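PDB 5EHK: lantibiotic dehydratase from Microbispora corallina, which probably dehydrates serine and threonine residues of the precursor peptide of the lantibiotic NAI-107, using glutamate delivered by glutamyl-tRNA. Local coordinates for residues V507-P510 / E514-A517; R383-R388 / G683-A688; G473-V478 / G766-W771; E664-G669 / P678-G683. All coordinates share one frame; numbering follows the deposited sequence.

From the N terminus, the first segment met is 383-388, on helix 380-395; it opens contact 2, whose long loop closes only at 683-688. Segment 473-478 follows and opens contact 3, which closes last, at 766-771, so contacts 2 and 3 cross. Both of these loops enclose contact 1, a short link between strand 500-508 and the helix after it, and contact 4, where the loop 664-669 folds back on strand 676-682. Contacts 1 and 4 follow in series. Strands 476-479, 676-682 and 685-693 lie side by side, which brings contacts 2, 3 and 4 together; contacts 2 and 4 share Gly683. Trp771 of contact 3 packs on Pro510 of contact 1.

Contact 1 (V507-P510 / E514-A517); sequences VVAP and ELSA
Ala509 and Leu515 meet through their CB atoms, 3.7 Å apart, and form the close-packed centre of this contact. The single methyl of Ala509 suits a place where the chain leaving the strand passes the helix backbone, the CA atoms of Ala509 and Leu515 being only 5.5 Å apart. Leu515 has CG anti to its backbone N (chi1 -165°), which sends the isobutyl group back along the strand; there Leu515 CD1 comes within 4.4 Å of Val507 CG1. Branched and apolar, Val507 and Leu515 fit the buried side of the contact. The other end is looser and faces solvent. Here the extended chain of Glu514 crosses the Pro510 ring at about a right angle, and Glu514 OE1 rests 3.5 Å from Pro510 CB. The aliphatic ring offers this carboxylate packing but no polar partner, as befits a glutamate at the surface. Pro510 suits the place where the strand has ended and the chain turns toward the helix. The contact folds the connection between two antiparallel strands back on itself: strand 500-508 leads into helix 512-516 and then into strand 521-524, where the backbones of Arg521 and Val508 are hydrogen-bonded, while Trp771 packs on Pro510.

Contact 2 (R383-R388 / G683-A688); sequences RTEIER and GRTLLA
Glu385 reaches from helix 380-395 to the turn at the head of strand 685-693, and its OE2 accepts two hydrogen bonds from consecutive residues. The hydroxyl Thr685 OG1 donates to Glu385 OE2 at 2.9 Å, arriving on the anti side and 18° out of the carboxylate plane. The backbone Arg684 N donates to the same Glu385 OE2 at 3.1 Å, but from above the plane. Having two donors of such different direction should limit rotation of the group. A chi1 of -170° carries the glutamate chain out from the helix, and a bend at chi2 then presents its carboxylate to the turn while the chain slides past Thr685. That turn is type II', from Tyr682 to Thr685, and joins strands 676-682 and 685-693 into a beta hairpin. Gly683 takes its first central position, where the positive phi of 54° suits a residue without a side chain. Glu385 OE1 is less directly served: Arg684 NH1 lies 3.9 Å from it, a long salt bridge of charge attraction alone, since the oxygen lies off the guanidinium plane and none of the arginine's hydrogens is aimed at it. The extended Arg684 chain nevertheless crosses the carboxylate, packing its CB and CG beside OE1. Elsewhere on the helix, Glu387 OE1 pairs with Arg793 and its OE2 accepts from Ala8 N; Arg383, two residues before Glu385, pairs with Asp10 and Glu380.

Contact 3 (G473-V478 / G766-W771); sequences GEREIV and GDEEGW
Arg475, just before strand 476-479, grips Glu768 of a type I beta turn that runs from Asp767 to Gly770. The turn is closed by Gly770 N bonding to Asp767 O; at the backbone angles of Gly770 a CB would run into the carbonyl oxygen of Glu769, so glycine belongs there. The ionic part is one salt bridge: Arg475 NH1 donates to Glu768 OE1 at 3.0 Å, with an N-H...O angle of 171°. The oxygen lies at the edge of the guanidinium, almost in its plane, and is met nearly along its C-O axis. Long, flexible side chains of opposite charge can span the gap between backbones whose nearest CA atoms stay 8.1 Å apart. Both ends have second partners: Arg475 NH2 bonds to Asn722 O, and Gln763 NE2 to Glu768 OE1. Like charges also gather here, since Glu476 OE1 and Glu769 OE2 are 4.4 Å apart; long, weak ion pairs with Arg681 and Arg521 probably ease their repulsion. Van der Waals packing completes the contact. Glu768, bent at chi2 (68°), turns its carboxylate to the arginine and leaves its methylene groups beside Glu476, with Glu476 OE2 3.6 Å from Glu768 CG.

Contact 4 (E664-G669 / P678-G683); sequences EPWDWG and PGVRYG
A small aromatic cluster covers one side of strand 676-682, where Trp666 and Trp668 of the preceding loop pack against Val680 and Pro678. Trp666 receives Val680 on a ring face: Val680 CG1 sits 3.9 Å from the centroid of the five-membered ring and 14° off its normal, a CH-pi contact. A chi1 of 174° swings the indole of Trp666 away from its own backbone N, toward Val680. Trp668 is turned differently. Its CZ2 edge meets the backbone, lying 3.4 Å from Pro678 O, and its CH2 is 4.1 Å from Pro678 CG. Val680 CG1 also lies near Trp668, 4.2 Å from CZ2, so one methyl touches both indoles. The two rings meet in turn, Trp666 NE1 standing 3.3 Å above the centre of the Trp668 ring. Between them Asp667 forms an Asx turn, its OD1 accepting from Gly669 N, which helps shape the loop. Leu462 of helix 460-471 touches both tryptophans, and Ala688 of the adjoining strand touches Trp666 and Val680. Wide indoles and compact valine and proline side chains make a contact that relies on apolar packing, one ring face (Trp666) and the C-H edge of Trp668 against a carbonyl, with no charged pair.

Contact 1 (V507-P510 / E514-A517)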
loop_
_atom_site.group_PDB
_atom_site.type_symbol
_atom_site.label_atom_id
_atom_site.label_comp_id
_atom_site.label_asym_id
_atom_site.label_seq_id
_atom_site.Cartn_x
_atom_site.Cartn_y
_atom_site.Cartn_z
ATOM N N VAL A 507 -21.391 -2.737 -35.708
ATOM C CA VAL A 507 -22.356 -3.762 -36.096
ATOM C C VAL A 507 -21.943 -4.298 -37.446
ATOM O O VAL A 507 -21.758 -3.524 -38.384
ATOM C CB VAL A 507 -23.780 -3.225 -36.184
ATOM C CG1 VAL A 507 -24.714 -4.348 -36.579
ATOM C CG2 VAL A 507 -24.207 -2.634 -34.858
ATOM N N VAL A 508 -21.760 -5.610 -37.544
ATOM C CA VAL A 508 -21.332 -6.222 -38.809
ATOM C C VAL A 508 -22.178 -7.425 -39.252
ATOM O O VAL A 508 -22.736 -8.160 -38.433
ATOM C CB VAL A 508 -19.855 -6.615 -38.798
ATOM C CG1 VAL A 508 -18.988 -5.389 -38.909
ATOM C CG2 VAL A 508 -19.548 -7.430 -37.556
ATOM N N ALA A 509 -22.267 -7.600 -40.568
ATOM C CA ALA A 509 -23.109 -8.632 -41.177
ATOM C C ALA A 509 -22.632 -8.827 -42.602
ATOM O O ALA A 509 -21.935 -7.973 -43.131
ATOM C CB ALA A 509 -24.580 -8.202 -41.153
ATOM N N PRO A 510 -22.990 -9.954 -43.231
ATOM C CA PRO A 510 -22.660 -10.174 -44.653
ATOM C C PRO A 510 -23.407 -9.228 -45.622
ATOM O O PRO A 510 -22.867 -8.810 -46.664
ATOM C CB PRO A 510 -23.071 -11.625 -44.886
ATOM C CG PRO A 510 -23.148 -12.239 -43.515
ATOM C CD PRO A 510 -23.574 -11.151 -42.603
ATOM N N GLU A 514 -29.289 -10.062 -44.478
ATOM C CA GLU A 514 -28.992 -11.125 -43.530
ATOM C C GLU A 514 -28.936 -10.554 -42.095
ATOM O O GLU A 514 -29.221 -11.259 -41.109
ATOM C CB GLU A 514 -27.695 -11.843 -43.892
ATOM C CG GLU A 514 -27.775 -12.640 -45.184
ATOM C CD GLU A 514 -26.589 -13.580 -45.393
ATOM O OE1 GLU A 514 -25.796 -13.317 -46.324
ATOM O OE2 GLU A 514 -26.450 -14.574 -44.630
ATOM N N LEU A 515 -28.602 -9.265 -42.001
ATOM C CA LEU A 515 -28.615 -8.542 -40.740
ATOM C C LEU A 515 -30.025 -8.548 -40.208
ATOM O O LEU A 515 -30.267 -8.919 -39.053
ATOM C CB LEU A 515 -28.144 -7.094 -40.927
ATOM C CG LEU A 515 -27.757 -6.249 -39.696
ATOM C CD1 LEU A 515 -27.134 -4.954 -40.150
ATOM C CD2 LEU A 515 -28.923 -5.948 -38.780
ATOM N N SER A 516 -30.948 -8.100 -41.058
ATOM C CA SER A 516 -32.352 -7.956 -40.695
ATOM C C SER A 516 -32.853 -9.263 -40.111
ATOM O O SER A 516 -33.703 -9.269 -39.221
ATOM C CB SER A 516 -33.164 -7.620 -41.938
ATOM O OG SER A 516 -32.715 -6.413 -42.522
ATOM N N ALA A 517 -32.290 -10.363 -40.618
ATOM C CA ALA A 517 -32.667 -11.717 -40.226
ATOM C C ALA A 517 -31.902 -12.259 -39.014
ATOM O O ALA A 517 -32.226 -13.335 -38.493
ATOM C CB ALA A 517 -32.516 -12.649 -41.417
#

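Contact 2 (R383-R388 / G683-A688)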
loop_
_atom_site.group_PDB
_atom_site.type_symbol
_atom_site.label_atom_id
_atom_site.label_comp_id
_atom_site.label_asym_id
_atom_site.label_seq_id
_atom_site.Cartn_x
_atom_site.Cartn_y
_atom_site.Cartn_z
ATOM N N ARG A 383 -30.933 -3.556 -31.509
ATOM C CA ARG A 383 -31.188 -2.811 -30.276
ATOM C C ARG A 383 -31.309 -3.738 -29.060
ATOM O O ARG A 383 -30.852 -3.413 -27.972
ATOM C CB ARG A 383 -32.468 -1.995 -30.406
ATOM C CG ARG A 383 -32.778 -1.106 -29.208
ATOM C CD ARG A 383 -34.271 -0.877 -29.094
ATOM N NE ARG A 383 -34.615 0.499 -28.754
ATOM C CZ ARG A 383 -35.360 1.302 -29.510
ATOM N NH1 ARG A 383 -35.845 0.882 -30.674
ATOM N NH2 ARG A 383 -35.625 2.534 -29.101
ATOM N N THR A 384 -31.894 -4.907 -29.250
ATOM C CA THR A 384 -32.030 -5.868 -28.164
ATOM C C THR A 384 -30.709 -6.559 -27.817
ATOM O O THR A 384 -30.482 -6.931 -26.663
ATOM C CB THR A 384 -33.157 -6.873 -28.474
ATOM O OG1 THR A 384 -34.399 -6.185 -28.309
ATOM C CG2 THR A 384 -33.129 -8.090 -27.527
ATOM N N GLU A 385 -29.851 -6.743 -28.820
ATOM C CA GLU A 385 -28.552 -7.375 -28.594
ATOM C C GLU A 385 -27.751 -6.451 -27.694
ATOM O O GLU A 385 -27.310 -6.842 -26.613
ATOM C CB GLU A 385 -27.817 -7.629 -29.919
ATOM C CG GLU A 385 -26.546 -8.498 -29.823
ATOM C CD GLU A 385 -26.752 -9.895 -29.198
ATOM O OE1 GLU A 385 -27.573 -10.696 -29.702
ATOM O OE2 GLU A 385 -26.057 -10.207 -28.205
ATOM N N ILE A 386 -27.631 -5.205 -28.127
ATOM C CA ILE A 386 -26.912 -4.210 -27.384
ATOM C C ILE A 386 -27.459 -4.041 -25.978
ATOM O O ILE A 386 -26.694 -3.979 -25.030
ATOM C CB ILE A 386 -26.939 -2.883 -28.124
ATOM C CG1 ILE A 386 -26.285 -3.069 -29.499
ATOM C CG2 ILE A 386 -26.252 -1.788 -27.304
ATOM C CD1 ILE A 386 -26.309 -1.848 -30.334
ATOM N N GLU A 387 -28.769 -4.033 -25.814
ATOM C CA GLU A 387 -29.311 -3.934 -24.465
ATOM C C GLU A 387 -28.935 -5.119 -23.586
ATOM O O GLU A 387 -28.738 -4.954 -22.380
ATOM C CB GLU A 387 -30.821 -3.782 -24.492
ATOM C CG GLU A 387 -31.252 -2.502 -25.155
ATOM C CD GLU A 387 -32.750 -2.382 -25.270
ATOM O OE1 GLU A 387 -33.450 -3.347 -24.905
ATOM O OE2 GLU A 387 -33.223 -1.337 -25.759
ATOM N N ARG A 388 -28.838 -6.311 -24.174
ATOM C CA ARG A 388 -28.528 -7.510 -23.399
ATOM C C ARG A 388 -27.025 -7.521 -23.059
ATOM O O ARG A 388 -26.600 -8.046 -22.032
ATOM C CB ARG A 388 -28.912 -8.776 -24.183
ATOM C CG ARG A 388 -30.410 -9.151 -24.110
ATOM C CD ARG A 388 -30.698 -10.606 -24.562
ATOM N NE ARG A 388 -30.600 -11.562 -23.456
ATOM C CZ ARG A 388 -31.244 -12.729 -23.393
ATOM N NH1 ARG A 388 -32.038 -13.119 -24.385
ATOM N NH2 ARG A 388 -31.088 -13.513 -22.331
ATOM N N GLY A 683 -23.970 -14.185 -26.865
ATOM C CA GLY A 683 -24.906 -14.155 -27.975
ATOM C C GLY A 683 -24.234 -13.709 -29.260
ATOM O O GLY A 683 -23.348 -14.393 -29.777
ATOM N N ARG A 684 -24.644 -12.543 -29.754
ATOM C CA ARG A 684 -24.157 -11.975 -31.013
ATOM C C ARG A 684 -23.109 -10.891 -30.749
ATOM O O ARG A 684 -22.596 -10.263 -31.693
ATOM C CB ARG A 684 -25.327 -11.418 -31.825
ATOM C CG ARG A 684 -26.312 -12.531 -32.183
ATOM C CD ARG A 684 -27.449 -12.163 -33.125
ATOM N NE ARG A 684 -28.445 -13.229 -33.054
ATOM C CZ ARG A 684 -29.717 -13.053 -32.714
ATOM N NH1 ARG A 684 -30.156 -11.836 -32.425
ATOM N NH2 ARG A 684 -30.546 -14.092 -32.663
ATOM N N THR A 685 -22.841 -10.644 -29.458
ATOM C CA THR A 685 -21.925 -9.579 -29.032
ATOM C C THR A 685 -20.507 -10.008 -28.622
ATOM O O THR A 685 -20.310 -10.869 -27.769
ATOM C CB THR A 685 -22.501 -8.794 -27.832
ATOM O OG1 THR A 685 -23.810 -8.301 -28.136
ATOM C CG2 THR A 685 -21.616 -7.626 -27.502
ATOM N N LEU A 686 -19.525 -9.354 -29.233
ATOM C CA LEU A 686 -18.126 -9.432 -28.815
ATOM C C LEU A 686 -17.814 -8.385 -27.725
ATOM O O LEU A 686 -17.563 -7.211 -28.017
ATOM C CB LEU A 686 -17.208 -9.213 -30.021
ATOM C CG LEU A 686 -16.302 -10.378 -30.418
ATOM C CD1 LEU A 686 -17.141 -11.566 -30.840
ATOM C CD2 LEU A 686 -15.346 -9.937 -31.538
ATOM N N LEU A 687 -17.865 -8.816 -26.467
ATOM C CA LEU A 687 -17.541 -7.953 -25.331
ATOM C C LEU A 687 -16.085 -7.459 -25.401
ATOM O O LEU A 687 -15.774 -6.359 -24.966
ATOM C CB LEU A 687 -17.755 -8.710 -24.014
ATOM C CG LEU A 687 -19.168 -9.226 -23.778
ATOM C CD1 LEU A 687 -19.267 -10.033 -22.488
ATOM C CD2 LEU A 687 -20.139 -8.052 -23.755
ATOM N N ALA A 688 -15.209 -8.280 -25.975
ATOM C CA ALA A 688 -13.816 -7.922 -26.171
ATOM C C ALA A 688 -13.365 -8.579 -27.456
ATOM O O ALA A 688 -13.714 -9.725 -27.716
ATOM C CB ALA A 688 -12.965 -8.401 -25.004
#

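Contact 3 (G473-V478 / G766-W771)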
loop_
_atom_site.group_PDB
_atom_site.type_symbol
_atom_site.label_atom_id
_atom_site.label_comp_id
_atom_site.label_asym_id
_atom_site.label_seq_id
_atom_site.Cartn_x
_atom_site.Cartn_y
_atom_site.Cartn_z
ATOM N N GLY A 473 -7.264 -24.219 -30.509
ATOM C CA GLY A 473 -6.816 -23.242 -31.500
ATOM C C GLY A 473 -7.801 -22.168 -31.962
ATOM O O GLY A 473 -7.573 -21.527 -32.982
ATOM N N GLU A 474 -8.881 -21.968 -31.204
ATOM C CA GLU A 474 -9.945 -21.010 -31.514
ATOM C C GLU A 474 -9.609 -19.553 -31.135
ATOM O O GLU A 474 -9.051 -19.291 -30.074
ATOM C CB GLU A 474 -11.206 -21.409 -30.763
ATOM C CG GLU A 474 -11.787 -22.760 -31.147
ATOM C CD GLU A 474 -12.802 -23.261 -30.116
ATOM O OE1 GLU A 474 -12.716 -22.833 -28.941
ATOM O OE2 GLU A 474 -13.697 -24.058 -30.480
ATOM N N ARG A 475 -9.981 -18.605 -31.989
ATOM C CA ARG A 475 -9.697 -17.197 -31.742
ATOM C C ARG A 475 -10.806 -16.524 -30.954
ATOM O O ARG A 475 -10.675 -15.358 -30.584
ATOM C CB ARG A 475 -9.593 -16.453 -33.060
ATOM C CG ARG A 475 -8.459 -16.878 -33.906
ATOM C CD ARG A 475 -8.707 -16.442 -35.325
ATOM N NE ARG A 475 -7.476 -16.441 -36.108
ATOM C CZ ARG A 475 -7.412 -16.093 -37.384
ATOM N NH1 ARG A 475 -8.504 -15.717 -38.028
ATOM N NH2 ARG A 475 -6.251 -16.115 -38.009
ATOM N N GLU A 476 -11.902 -17.237 -30.710
ATOM C CA GLU A 476 -13.005 -16.670 -29.960
ATOM C C GLU A 476 -13.518 -17.768 -29.063
ATOM O O GLU A 476 -13.500 -18.934 -29.432
ATOM C CB GLU A 476 -14.107 -16.164 -30.895
ATOM C CG GLU A 476 -13.683 -14.972 -31.785
ATOM C CD GLU A 476 -14.849 -14.291 -32.532
ATOM O OE1 GLU A 476 -16.031 -14.674 -32.308
ATOM O OE2 GLU A 476 -14.570 -13.380 -33.361
ATOM N N ILE A 477 -13.951 -17.398 -27.871
ATOM C CA ILE A 477 -14.526 -18.335 -26.937
ATOM C C ILE A 477 -15.939 -17.815 -26.710
ATOM O O ILE A 477 -16.172 -16.619 -26.868
ATOM C CB ILE A 477 -13.663 -18.422 -25.631
ATOM C CG1 ILE A 477 -14.037 -19.646 -24.795
ATOM C CG2 ILE A 477 -13.766 -17.152 -24.772
ATOM C CD1 ILE A 477 -13.343 -20.948 -25.218
ATOM N N VAL A 478 -16.896 -18.697 -26.419
ATOM C CA VAL A 478 -18.292 -18.283 -26.290
ATOM C C VAL A 478 -18.792 -18.468 -24.872
ATOM O O VAL A 478 -18.732 -19.566 -24.332
ATOM C CB VAL A 478 -19.225 -19.080 -27.227
ATOM C CG1 VAL A 478 -20.701 -18.788 -26.892
ATOM C CG2 VAL A 478 -18.917 -18.772 -28.698
ATOM N N GLY A 766 -15.728 -8.779 -37.970
ATOM C CA GLY A 766 -16.330 -9.417 -39.123
ATOM C C GLY A 766 -15.390 -10.332 -39.884
ATOM O O GLY A 766 -15.822 -11.175 -40.661
ATOM N N ASP A 767 -14.094 -10.135 -39.704
ATOM C CA ASP A 767 -13.104 -10.934 -40.414
ATOM C C ASP A 767 -13.191 -12.413 -40.042
ATOM O O ASP A 767 -13.083 -13.276 -40.907
ATOM C CB ASP A 767 -11.695 -10.401 -40.131
ATOM C CG ASP A 767 -10.665 -10.905 -41.122
ATOM O OD1 ASP A 767 -11.028 -11.176 -42.285
ATOM O OD2 ASP A 767 -9.485 -11.032 -40.736
ATOM N N GLU A 768 -13.405 -12.695 -38.757
ATOM C CA GLU A 768 -13.423 -14.072 -38.257
ATOM C C GLU A 768 -14.556 -14.904 -38.840
ATOM O O GLU A 768 -14.453 -16.128 -38.934
ATOM C CB GLU A 768 -13.473 -14.088 -36.726
ATOM C CG GLU A 768 -13.551 -15.467 -36.091
ATOM C CD GLU A 768 -12.279 -16.284 -36.281
ATOM O OE1 GLU A 768 -11.309 -15.761 -36.866
ATOM O OE2 GLU A 768 -12.240 -17.453 -35.831
ATOM N N GLU A 769 -15.627 -14.227 -39.244
ATOM C CA GLU A 769 -16.776 -14.889 -39.843
ATOM C C GLU A 769 -16.740 -14.808 -41.368
ATOM O O GLU A 769 -17.689 -15.208 -42.043
ATOM C CB GLU A 769 -18.088 -14.285 -39.328
ATOM C CG GLU A 769 -18.290 -14.350 -37.822
ATOM C CD GLU A 769 -18.323 -15.778 -37.274
ATOM O OE1 GLU A 769 -18.770 -16.703 -37.996
ATOM O OE2 GLU A 769 -17.937 -15.967 -36.098
ATOM N N GLY A 770 -15.657 -14.274 -41.912
ATOM C CA GLY A 770 -15.539 -14.161 -43.348
ATOM C C GLY A 770 -16.161 -12.910 -43.945
ATOM O O GLY A 770 -15.923 -12.584 -45.105
ATOM N N TRP A 771 -16.969 -12.207 -43.164
ATOM C CA TRP A 771 -17.825 -11.141 -43.691
ATOM C C TRP A 771 -17.113 -9.970 -44.390
ATOM O O TRP A 771 -17.765 -9.066 -44.905
ATOM C CB TRP A 771 -18.752 -10.628 -42.589
ATOM C CG TRP A 771 -19.624 -11.707 -42.021
ATOM C CD1 TRP A 771 -19.837 -12.952 -42.547
ATOM C CD2 TRP A 771 -20.377 -11.658 -40.806
ATOM N NE1 TRP A 771 -20.683 -13.669 -41.741
ATOM C CE2 TRP A 771 -21.031 -12.894 -40.667
ATOM C CE3 TRP A 771 -20.558 -10.687 -39.820
ATOM C CZ2 TRP A 771 -21.853 -13.179 -39.592
ATOM C CZ3 TRP A 771 -21.383 -10.971 -38.762
ATOM C CH2 TRP A 771 -22.021 -12.204 -38.651
#

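Contact 4 (E664-G669 / P678-G683)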
loop_
_atom_site.group_PDB
_atom_site.type_symbol
_atom_site.label_atom_id
_atom_site.label_comp_id
_atom_site.label_asym_id
_atom_site.label_seq_id
_atom_site.Cartn_x
_atom_site.Cartn_y
_atom_site.Cartn_z
ATOM N N GLU A 664 -18.039 -1.389 -16.632
ATOM C CA GLU A 664 -16.700 -1.147 -17.176
ATOM C C GLU A 664 -16.502 -2.096 -18.323
ATOM O O GLU A 664 -17.181 -3.117 -18.402
ATOM C CB GLU A 664 -15.631 -1.478 -16.146
ATOM C CG GLU A 664 -15.739 -0.794 -14.822
ATOM C CD GLU A 664 -14.498 -1.007 -13.984
ATOM O OE1 GLU A 664 -13.745 -1.973 -14.263
ATOM O OE2 GLU A 664 -14.284 -0.224 -13.035
ATOM N N PRO A 665 -15.535 -1.808 -19.193
ATOM C CA PRO A 665 -15.167 -2.762 -20.241
ATOM C C PRO A 665 -14.778 -4.124 -19.698
ATOM O O PRO A 665 -14.567 -4.277 -18.503
ATOM C CB PRO A 665 -13.950 -2.111 -20.859
ATOM C CG PRO A 665 -14.222 -0.689 -20.737
ATOM C CD PRO A 665 -14.888 -0.506 -19.407
ATOM N N TRP A 666 -14.673 -5.099 -20.593
ATOM C CA TRP A 666 -14.240 -6.443 -20.250
ATOM C C TRP A 666 -12.828 -6.397 -19.640
ATOM O O TRP A 666 -11.898 -5.811 -20.212
ATOM C CB TRP A 666 -14.275 -7.346 -21.500
ATOM C CG TRP A 666 -13.714 -8.707 -21.255
ATOM C CD1 TRP A 666 -12.433 -9.122 -21.485
ATOM C CD2 TRP A 666 -14.411 -9.824 -20.705
ATOM N NE1 TRP A 666 -12.293 -10.441 -21.121
ATOM C CE2 TRP A 666 -13.494 -10.892 -20.632
ATOM C CE3 TRP A 666 -15.725 -10.029 -20.266
ATOM C CZ2 TRP A 666 -13.851 -12.151 -20.125
ATOM C CZ3 TRP A 666 -16.085 -11.285 -19.769
ATOM C CH2 TRP A 666 -15.147 -12.323 -19.697
ATOM N N ASP A 667 -12.685 -7.025 -18.474
ATOM C CA ASP A 667 -11.411 -6.998 -17.757
ATOM C C ASP A 667 -10.679 -8.366 -17.764
ATOM O O ASP A 667 -11.138 -9.355 -17.168
ATOM C CB ASP A 667 -11.634 -6.465 -16.332
ATOM C CG ASP A 667 -10.342 -6.304 -15.554
ATOM O OD1 ASP A 667 -9.304 -6.009 -16.174
ATOM O OD2 ASP A 667 -10.375 -6.422 -14.315
ATOM N N TRP A 668 -9.543 -8.396 -18.460
ATOM C CA TRP A 668 -8.755 -9.614 -18.623
ATOM C C TRP A 668 -7.846 -9.833 -17.423
ATOM O O TRP A 668 -7.351 -10.942 -17.205
ATOM C CB TRP A 668 -7.922 -9.579 -19.901
ATOM C CG TRP A 668 -8.588 -10.186 -21.134
ATOM C CD1 TRP A 668 -8.814 -9.567 -22.335
ATOM C CD2 TRP A 668 -9.086 -11.527 -21.277
ATOM N NE1 TRP A 668 -9.412 -10.440 -23.211
ATOM C CE2 TRP A 668 -9.598 -11.646 -22.587
ATOM C CE3 TRP A 668 -9.150 -12.632 -20.427
ATOM C CZ2 TRP A 668 -10.163 -12.832 -23.067
ATOM C CZ3 TRP A 668 -9.717 -13.804 -20.904
ATOM C CH2 TRP A 668 -10.213 -13.895 -22.214
ATOM N N GLY A 669 -7.615 -8.767 -16.658
ATOM C CA GLY A 669 -6.817 -8.870 -15.451
ATOM C C GLY A 669 -5.382 -9.250 -15.747
ATOM O O GLY A 669 -4.796 -8.771 -16.717
ATOM N N PRO A 678 -8.271 -14.621 -26.740
ATOM C CA PRO A 678 -9.426 -14.876 -27.611
ATOM C C PRO A 678 -10.454 -13.766 -27.479
ATOM O O PRO A 678 -10.561 -13.216 -26.382
ATOM C CB PRO A 678 -10.021 -16.160 -27.028
ATOM C CG PRO A 678 -9.612 -16.143 -25.600
ATOM C CD PRO A 678 -8.252 -15.508 -25.566
ATOM N N GLY A 679 -11.155 -13.424 -28.565
ATOM C CA GLY A 679 -12.334 -12.575 -28.482
ATOM C C GLY A 679 -13.381 -13.266 -27.617
ATOM O O GLY A 679 -13.440 -14.489 -27.578
ATOM N N VAL A 680 -14.194 -12.503 -26.900
ATOM C CA VAL A 680 -15.204 -13.131 -26.052
ATOM C C VAL A 680 -16.618 -12.789 -26.527
ATOM O O VAL A 680 -16.979 -11.618 -26.681
ATOM C CB VAL A 680 -14.952 -12.867 -24.536
ATOM C CG1 VAL A 680 -13.963 -11.739 -24.353
ATOM C CG2 VAL A 680 -16.242 -12.611 -23.778
ATOM N N ARG A 681 -17.396 -13.828 -26.809
ATOM C CA ARG A 681 -18.725 -13.639 -27.365
ATOM C C ARG A 681 -19.882 -14.040 -26.450
ATOM O O ARG A 681 -19.888 -15.110 -25.849
ATOM C CB ARG A 681 -18.836 -14.309 -28.732
ATOM C CG ARG A 681 -20.088 -13.932 -29.512
ATOM C CD ARG A 681 -19.857 -14.115 -30.996
ATOM N NE ARG A 681 -19.644 -15.514 -31.348
ATOM C CZ ARG A 681 -20.616 -16.394 -31.551
ATOM N NH1 ARG A 681 -21.881 -16.027 -31.425
ATOM N NH2 ARG A 681 -20.320 -17.643 -31.873
ATOM N N TYR A 682 -20.840 -13.128 -26.338
ATOM C CA TYR A 682 -22.069 -13.343 -25.598
ATOM C C TYR A 682 -23.240 -13.118 -26.544
ATOM O O TYR A 682 -23.463 -11.993 -26.995
ATOM C CB TYR A 682 -22.116 -12.359 -24.434
ATOM C CG TYR A 682 -23.321 -12.454 -23.544
ATOM C CD1 TYR A 682 -23.535 -13.569 -22.749
ATOM C CD2 TYR A 682 -24.213 -11.402 -23.451
ATOM C CE1 TYR A 682 -24.627 -13.644 -21.914
ATOM C CE2 TYR A 682 -25.310 -11.468 -22.619
ATOM C CZ TYR A 682 -25.508 -12.583 -21.854
ATOM O OH TYR A 682 -26.594 -12.629 -21.024
ATOM N N GLY A 683 -23.970 -14.185 -26.865
ATOM C CA GLY A 683 -24.906 -14.155 -27.975
ATOM C C GLY A 683 -24.234 -13.709 -29.260
ATOM O O GLY A 683 -23.348 -14.393 -29.777
#